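Side-chain contacts in particle-associated lyase (Acinetobacter bacteriophage AP22, PDB 4Y9V), which probably cleaves the capsular polysaccharide of Acinetobacter baumannii as the trimeric, beta-helical tailspike of phage AP22, and binds a capsular saccharide: residues Lys52-Leu57 / Ser63-Gln68; Ile90-Thr93 / Glu97-Asn100. All coordinates share one frame; numbering follows the deposited sequence.

Contact 1 (Lys52-Leu57 / Ser63-Gln68)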
ATOM      1  N   LYS A  52     -51.914   8.739   1.312  1.00  5.98           N
ATOM      2  CA  LYS A  52     -53.275   9.051   1.719  0.57  6.48           C
ATOM      3  C   LYS A  52     -53.834  10.177   0.881  1.00  6.37           C
ATOM      4  O   LYS A  52     -54.960  10.087   0.332  1.00  7.22           O
ATOM      5  CB  LYS A  52     -53.370   9.448   3.189  0.57  6.96           C
ATOM      6  CG  LYS A  52     -54.814   9.790   3.627  0.57  8.00           C
ATOM      7  CD  LYS A  52     -55.617   8.545   3.914  0.57  8.37           C
ATOM      8  CE  LYS A  52     -57.052   8.858   4.213  0.57 11.66           C
ATOM      9  NZ  LYS A  52     -57.780   9.462   3.056  0.57 12.01           N
ATOM     10  N   LYS A  53     -53.116  11.271   0.755  1.00  6.30           N
ATOM     11  CA  LYS A  53     -53.685  12.467   0.134  1.00  6.73           C
ATOM     12  C   LYS A  53     -53.954  12.224  -1.340  1.00  6.77           C
ATOM     13  O   LYS A  53     -54.940  12.742  -1.890  1.00  7.95           O
ATOM     14  CB  LYS A  53     -52.780  13.680   0.381  1.00  7.42           C
ATOM     15  CG  LYS A  53     -53.401  14.986   0.010  1.00  8.14           C
ATOM     16  CD  LYS A  53     -54.740  15.245   0.667  1.00  8.34           C
ATOM     17  CE  LYS A  53     -55.147  16.715   0.596  1.00  8.80           C
ATOM     18  NZ  LYS A  53     -56.598  16.868   0.989  1.00 10.03           N
ATOM     19  N   MET A  54     -53.091  11.472  -2.012  1.00  6.68           N
ATOM     20  CA  MET A  54     -53.231  11.146  -3.401  1.00  6.83           C
ATOM     21  C   MET A  54     -54.140   9.935  -3.662  1.00  6.93           C
ATOM     22  O   MET A  54     -54.386   9.564  -4.806  1.00  7.98           O
ATOM     23  CB  MET A  54     -51.855  10.924  -4.043  1.00  6.93           C
ATOM     24  CG  MET A  54     -51.031  12.189  -4.058  1.00  7.11           C
ATOM     25  SD  MET A  54     -49.394  11.994  -4.792  1.00  7.82           S
ATOM     26  CE  MET A  54     -49.831  11.626  -6.484  1.00  9.03           C
ATOM     27  N   ASN A  55     -54.623   9.321  -2.591  0.58  6.96           N
ATOM     28  CA  ASN A  55     -55.476   8.138  -2.651  0.58  8.05           C
ATOM     29  C   ASN A  55     -54.859   7.028  -3.492  0.58  7.09           C
ATOM     30  O   ASN A  55     -55.496   6.465  -4.393  0.58  9.10           O
ATOM     31  CB  ASN A  55     -56.881   8.488  -3.110  0.58 10.40           C
ATOM     32  CG  ASN A  55     -57.849   7.337  -2.941  0.58 13.07           C
ATOM     33  OD1 ASN A  55     -57.661   6.459  -2.070  0.58 18.27           O
ATOM     34  ND2 ASN A  55     -58.825   7.340  -3.870  0.58 20.49           N
ATOM     35  N   ILE A  56     -53.618   6.714  -3.163  1.00  6.78           N
ATOM     36  CA  ILE A  56     -52.868   5.617  -3.746  1.00  6.82           C
ATOM     37  C   ILE A  56     -52.571   4.624  -2.640  1.00  6.67           C
ATOM     38  O   ILE A  56     -52.002   5.001  -1.593  1.00  7.24           O
ATOM     39  CB  ILE A  56     -51.573   6.104  -4.446  1.00  7.47           C
ATOM     40  CG1 ILE A  56     -51.849   7.061  -5.549  1.00  9.06           C
ATOM     41  CG2 ILE A  56     -50.730   4.897  -4.881  1.00  8.15           C
ATOM     42  CD1 ILE A  56     -52.542   6.514  -6.731  1.00 12.48           C
ATOM     43  N   LEU A  57     -52.983   3.373  -2.784  1.00  6.58           N
ATOM     44  CA  LEU A  57     -52.722   2.368  -1.766  1.00  6.98           C
ATOM     45  C   LEU A  57     -51.238   2.003  -1.782  1.00  6.99           C
ATOM     46  O   LEU A  57     -50.609   1.959  -2.830  1.00  7.78           O
ATOM     47  CB  LEU A  57     -53.542   1.113  -1.965  1.00  7.84           C
ATOM     48  CG  LEU A  57     -55.039   1.306  -2.119  1.00  9.69           C
ATOM     49  CD1 LEU A  57     -55.684  -0.081  -2.226  1.00 14.62           C
ATOM     50  CD2 LEU A  57     -55.597   2.082  -0.956  1.00 13.14           C
ATOM     51  N   SER A  63     -45.384   5.212  -8.569  1.00  5.66           N
ATOM     52  CA  SER A  63     -44.639   6.130  -9.444  1.00  6.15           C
ATOM     53  C   SER A  63     -45.186   7.560  -9.418  1.00  6.06           C
ATOM     54  O   SER A  63     -44.405   8.521  -9.328  1.00  6.42           O
ATOM     55  CB  SER A  63     -44.679   5.626 -10.864  1.00  6.33           C
ATOM     56  OG  SER A  63     -43.991   4.379 -10.996  1.00  6.61           O
ATOM     57  N   THR A  64     -46.495   7.717  -9.515  1.00  6.07           N
ATOM     58  CA  THR A  64     -47.049   9.064  -9.540  1.00  6.66           C
ATOM     59  C   THR A  64     -46.804   9.763  -8.221  1.00  6.00           C
ATOM     60  O   THR A  64     -46.713  11.025  -8.182  1.00  6.57           O
ATOM     61  CB  THR A  64     -48.551   9.118  -9.858  1.00  7.61           C
ATOM     62  OG1 THR A  64     -49.287   8.427  -8.861  1.00  9.05           O
ATOM     63  CG2 THR A  64     -48.848   8.622 -11.252  1.00  9.78           C
ATOM     64  N   VAL A  65     -46.733   9.042  -7.120  1.00  5.95           N
ATOM     65  CA  VAL A  65     -46.515   9.602  -5.801  1.00  6.06           C
ATOM     66  C   VAL A  65     -45.077  10.085  -5.672  1.00  5.85           C
ATOM     67  O   VAL A  65     -44.842  11.210  -5.243  1.00  6.40           O
ATOM     68  CB  VAL A  65     -46.893   8.584  -4.696  1.00  6.44           C
ATOM     69  CG1 VAL A  65     -46.765   9.240  -3.345  1.00  7.51           C
ATOM     70  CG2 VAL A  65     -48.305   8.074  -4.918  1.00  8.17           C
ATOM     71  N   LEU A  66     -44.108   9.230  -6.033  1.00  6.22           N
ATOM     72  CA  LEU A  66     -42.702   9.684  -6.020  1.00  6.28           C
ATOM     73  C   LEU A  66     -42.497  10.894  -6.917  1.00  6.44           C
ATOM     74  O   LEU A  66     -41.816  11.846  -6.556  1.00  7.23           O
ATOM     75  CB  LEU A  66     -41.776   8.541  -6.423  1.00  6.68           C
ATOM     76  CG  LEU A  66     -41.739   7.353  -5.438  1.00  6.47           C
ATOM     77  CD1 LEU A  66     -40.825   6.289  -6.015  1.00  8.19           C
ATOM     78  CD2 LEU A  66     -41.253   7.741  -4.059  1.00  8.32           C
ATOM     79  N   ASN A  67     -43.110  10.857  -8.113  1.00  6.84           N
ATOM     80  CA  ASN A  67     -42.991  12.016  -9.011  1.00  6.98           C
ATOM     81  C   ASN A  67     -43.614  13.264  -8.378  1.00  6.67           C
ATOM     82  O   ASN A  67     -43.083  14.360  -8.538  1.00  7.94           O
ATOM     83  CB  ASN A  67     -43.590  11.702 -10.362  1.00  7.34           C
ATOM     84  CG  ASN A  67     -42.657  10.900 -11.269  1.00  7.52           C
ATOM     85  OD1 ASN A  67     -41.416  11.070 -11.137  1.00 10.20           O
ATOM     86  ND2 ASN A  67     -43.161  10.056 -12.109  1.00  9.26           N
ATOM     87  N   GLN A  68     -44.760  13.121  -7.667  1.00  6.44           N
ATOM     88  CA  GLN A  68     -45.378  14.292  -7.061  1.00  6.54           C
ATOM     89  C   GLN A  68     -44.525  14.836  -5.915  1.00  6.59           C
ATOM     90  O   GLN A  68     -44.386  16.052  -5.777  1.00  7.29           O
ATOM     91  CB  GLN A  68     -46.798  13.965  -6.578  1.00  6.57           C
ATOM     92  CG  GLN A  68     -47.534  15.222  -6.166  1.00  7.21           C
ATOM     93  CD  GLN A  68     -47.834  16.106  -7.367  1.00  8.92           C
ATOM     94  OE1 GLN A  68     -48.217  15.596  -8.437  1.00 12.69           O
ATOM     95  NE2 GLN A  68     -47.664  17.385  -7.215  1.00  8.97           N
TER

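Contact 2 (Ile90-Thr93 / Glu97-Asn100)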
ATOM      1  N   ILE A  90     -38.022   6.929 -12.632  1.00  5.62           N
ATOM      2  CA  ILE A  90     -38.134   8.138 -11.837  1.00  5.62           C
ATOM      3  C   ILE A  90     -36.814   8.926 -12.053  1.00  6.21           C
ATOM      4  O   ILE A  90     -35.750   8.427 -11.711  1.00  6.76           O
ATOM      5  CB  ILE A  90     -38.364   7.866 -10.365  1.00  6.20           C
ATOM      6  CG1 ILE A  90     -39.488   6.857 -10.150  1.00  6.34           C
ATOM      7  CG2 ILE A  90     -38.604   9.171  -9.612  1.00  7.21           C
ATOM      8  CD1 ILE A  90     -40.852   7.285 -10.667  1.00  7.13           C
ATOM      9  N   GLU A  91     -36.942  10.120 -12.618  0.69  7.03           N
ATOM     10  CA  GLU A  91     -35.809  10.948 -13.020  0.69  7.42           C
ATOM     11  C   GLU A  91     -35.705  12.113 -12.067  0.69  6.90           C
ATOM     12  O   GLU A  91     -36.494  13.049 -12.102  0.69  9.59           O
ATOM     13  CB  GLU A  91     -35.925  11.423 -14.479  0.69  9.22           C
ATOM     14  CG  GLU A  91     -35.924  10.255 -15.460  0.69 11.19           C
ATOM     15  CD  GLU A  91     -35.971  10.677 -16.913  0.69 14.47           C
ATOM     16  OE1 GLU A  91     -35.103  11.467 -17.293  0.69 20.08           O
ATOM     17  OE2 GLU A  91     -36.817  10.235 -17.738  0.69 21.91           O
ATOM     18  N   PHE A  92     -34.736  12.033 -11.160  1.00  6.56           N
ATOM     19  CA  PHE A  92     -34.453  13.107 -10.218  1.00  6.64           C
ATOM     20  C   PHE A  92     -33.474  14.069 -10.879  1.00  6.65           C
ATOM     21  O   PHE A  92     -32.395  13.673 -11.285  1.00  7.86           O
ATOM     22  CB  PHE A  92     -33.846  12.565  -8.932  1.00  6.84           C
ATOM     23  CG  PHE A  92     -34.681  11.532  -8.204  1.00  6.70           C
ATOM     24  CD1 PHE A  92     -34.636  10.166  -8.521  1.00  7.54           C
ATOM     25  CD2 PHE A  92     -35.534  11.937  -7.173  1.00  7.30           C
ATOM     26  CE1 PHE A  92     -35.403   9.276  -7.865  1.00  8.37           C
ATOM     27  CE2 PHE A  92     -36.315  11.012  -6.511  1.00  8.02           C
ATOM     28  CZ  PHE A  92     -36.236   9.679  -6.845  1.00  8.83           C
ATOM     29  N   THR A  93     -33.852  15.337 -10.955  1.00  7.09           N
ATOM     30  CA  THR A  93     -33.019  16.377 -11.524  1.00  7.66           C
ATOM     31  C   THR A  93     -32.762  17.536 -10.575  1.00  7.76           C
ATOM     32  O   THR A  93     -32.146  18.490 -10.985  1.00 10.21           O
ATOM     33  CB  THR A  93     -33.570  16.887 -12.860  1.00  9.79           C
ATOM     34  OG1 THR A  93     -34.915  17.394 -12.625  1.00 12.45           O
ATOM     35  CG2 THR A  93     -33.734  15.789 -13.870  1.00 13.90           C
ATOM     36  N   GLU A  97     -33.284  13.674  -0.928  1.00  5.38           N
ATOM     37  CA  GLU A  97     -32.765  12.755   0.075  1.00  5.20           C
ATOM     38  C   GLU A  97     -33.850  11.783   0.531  1.00  5.18           C
ATOM     39  O   GLU A  97     -34.921  12.232   0.962  1.00  6.24           O
ATOM     40  CB  GLU A  97     -32.227  13.522   1.279  1.00  5.61           C
ATOM     41  CG  GLU A  97     -31.726  12.609   2.395  1.00  6.03           C
ATOM     42  CD  GLU A  97     -31.043  13.279   3.559  1.00  7.91           C
ATOM     43  OE1 GLU A  97     -31.027  14.533   3.617  1.00 10.74           O
ATOM     44  OE2 GLU A  97     -30.495  12.539   4.431  1.00 10.06           O
ATOM     45  N   PHE A  98     -33.561  10.496   0.445  1.00  4.94           N
ATOM     46  CA  PHE A  98     -34.382   9.473   1.072  1.00  5.17           C
ATOM     47  C   PHE A  98     -33.843   9.130   2.462  1.00  4.85           C
ATOM     48  O   PHE A  98     -32.633   8.952   2.654  1.00  5.59           O
ATOM     49  CB  PHE A  98     -34.329   8.143   0.288  1.00  5.45           C
ATOM     50  CG  PHE A  98     -35.144   8.134  -0.974  1.00  5.43           C
ATOM     51  CD1 PHE A  98     -36.511   7.806  -0.924  1.00  5.73           C
ATOM     52  CD2 PHE A  98     -34.595   8.397  -2.239  1.00  6.14           C
ATOM     53  CE1 PHE A  98     -37.253   7.716  -2.076  1.00  6.28           C
ATOM     54  CE2 PHE A  98     -35.361   8.310  -3.388  1.00  7.00           C
ATOM     55  CZ  PHE A  98     -36.690   7.962  -3.310  1.00  6.62           C
ATOM     56  N   VAL A  99     -34.780   8.926   3.402  1.00  5.13           N
ATOM     57  CA  VAL A  99     -34.511   8.298   4.685  1.00  5.38           C
ATOM     58  C   VAL A  99     -35.447   7.089   4.756  1.00  5.47           C
ATOM     59  O   VAL A  99     -36.620   7.194   5.110  1.00  5.84           O
ATOM     60  CB  VAL A  99     -34.699   9.223   5.885  1.00  6.39           C
ATOM     61  CG1 VAL A  99     -34.244   8.499   7.148  1.00  7.46           C
ATOM     62  CG2 VAL A  99     -33.975  10.523   5.705  1.00  8.46           C
ATOM     63  N   ASN A 100     -34.929   5.927   4.344  1.00  5.57           N
ATOM     64  CA  ASN A 100     -35.711   4.715   4.210  1.00  5.55           C
ATOM     65  C   ASN A 100     -35.509   3.773   5.389  1.00  5.56           C
ATOM     66  O   ASN A 100     -34.371   3.515   5.763  1.00  6.48           O
ATOM     67  CB  ASN A 100     -35.337   4.002   2.915  1.00  5.90           C
ATOM     68  CG  ASN A 100     -35.703   4.828   1.696  1.00  5.83           C
ATOM     69  OD1 ASN A 100     -36.626   5.591   1.697  1.00  8.49           O
ATOM     70  ND2 ASN A 100     -34.942   4.634   0.608  1.00  6.32           N
TER

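Contact 1 (Lys52-Leu57 / Ser63-Gln68)
Met54 and Ile56 reach across to helix 63-71 from the end of helix 47-54, where a Schellman motif closes the helix: Asn55 takes positive phi (53°) and its N bonds back to Lys52 O at 3.0 Å. Around this turn, CB of Met54 and CB of Ile56, the residues flanking Asn55, are both directed toward the second helix. Met54 runs out straight to its sulfur, then bends at the last torsion (chi3 65°), which lays CE alongside the helix backbone. SD rests 3.7 Å from Gln68 CB and also lies over Val65 CA, so the thioether sits between positions one turn apart. Gln68 passes obliquely across this chain with its aliphatic part, while its amide NE2 is bonded to Asp72. Ile56 and Val65 slide past each other in opposite senses, with Val65 CG2 set against both CB and CG1 of Ile56, the latter at 3.7 Å. Leu47, Tyr50 and Leu51 of helix 47-54 also pack on Val65, which makes this buried valine the inner side of an otherwise surface-lying helix pair. Beyond the bend in its side chain, Met54 CE comes within 3.6 Å of Thr64 O.

Contact 2 (Ile90-Thr93 / Glu97-Asn100)
Phe92 and Phe98 meet between two strands that are not hydrogen-bonded neighbours: their nearest CA atoms, those of Phe92 and Glu97, are 10.4 Å apart, and side chains alone span the gap. CB of Phe92 is directed toward the other strand, whereas that of Phe98 leaves its backbone to the side and the end of its ring comes nearer. In both residues CG stands beside the backbone N (chi1 -57° in Phe92), and from there the rings extend into the space between the strands, where their far ends meet. The two side chains cross at about a right angle and their ring planes are inclined by 76°. Phe92 CZ arrives at the rim of Phe98, close to that ring's plane, 3.8 Å from CE2 and 4.0 Å from CZ. The centroids remain 6.0 Å apart, so the rings touch without overlapping. Strand 89-92 pairs in parallel with strand 113-125 and strand 96-100 with strands 77-79 and 211-213, so the phenylalanines join two different sheets across the interior, consistent with the start of the right-handed beta-helix of pectin lyase-like proteins. Other aromatics enclose the pair: Phe96 meets both rings, edge-to-face with Phe98, and Phe114 is edge-to-face with Phe92. Phe211 touches both as well, and Val79 and Phe213 pack on Phe98.

Contact 1 lies at the surface toward the N-terminal end of the chain, and contact 2 is buried; their centres are about 14 Å apart, and they follow one another in sequence. Contact 1 joins the end of helix 47-54 and the loop after it to helix 63-71 through aliphatic and thioether groups around a single buried valine, while contact 2 joins strands of separate sheets through two aromatic rings and covers much less area, 61 against 222 Å². Neither has a hydrogen bond across it. Helix 63-71 connects them: its Val65 side faces helix 47-54, while Asn67 OD1 lies 3.7 Å from CG2 of Ile90 on strand 89-92, and Lys70 of this helix packs on Phe92.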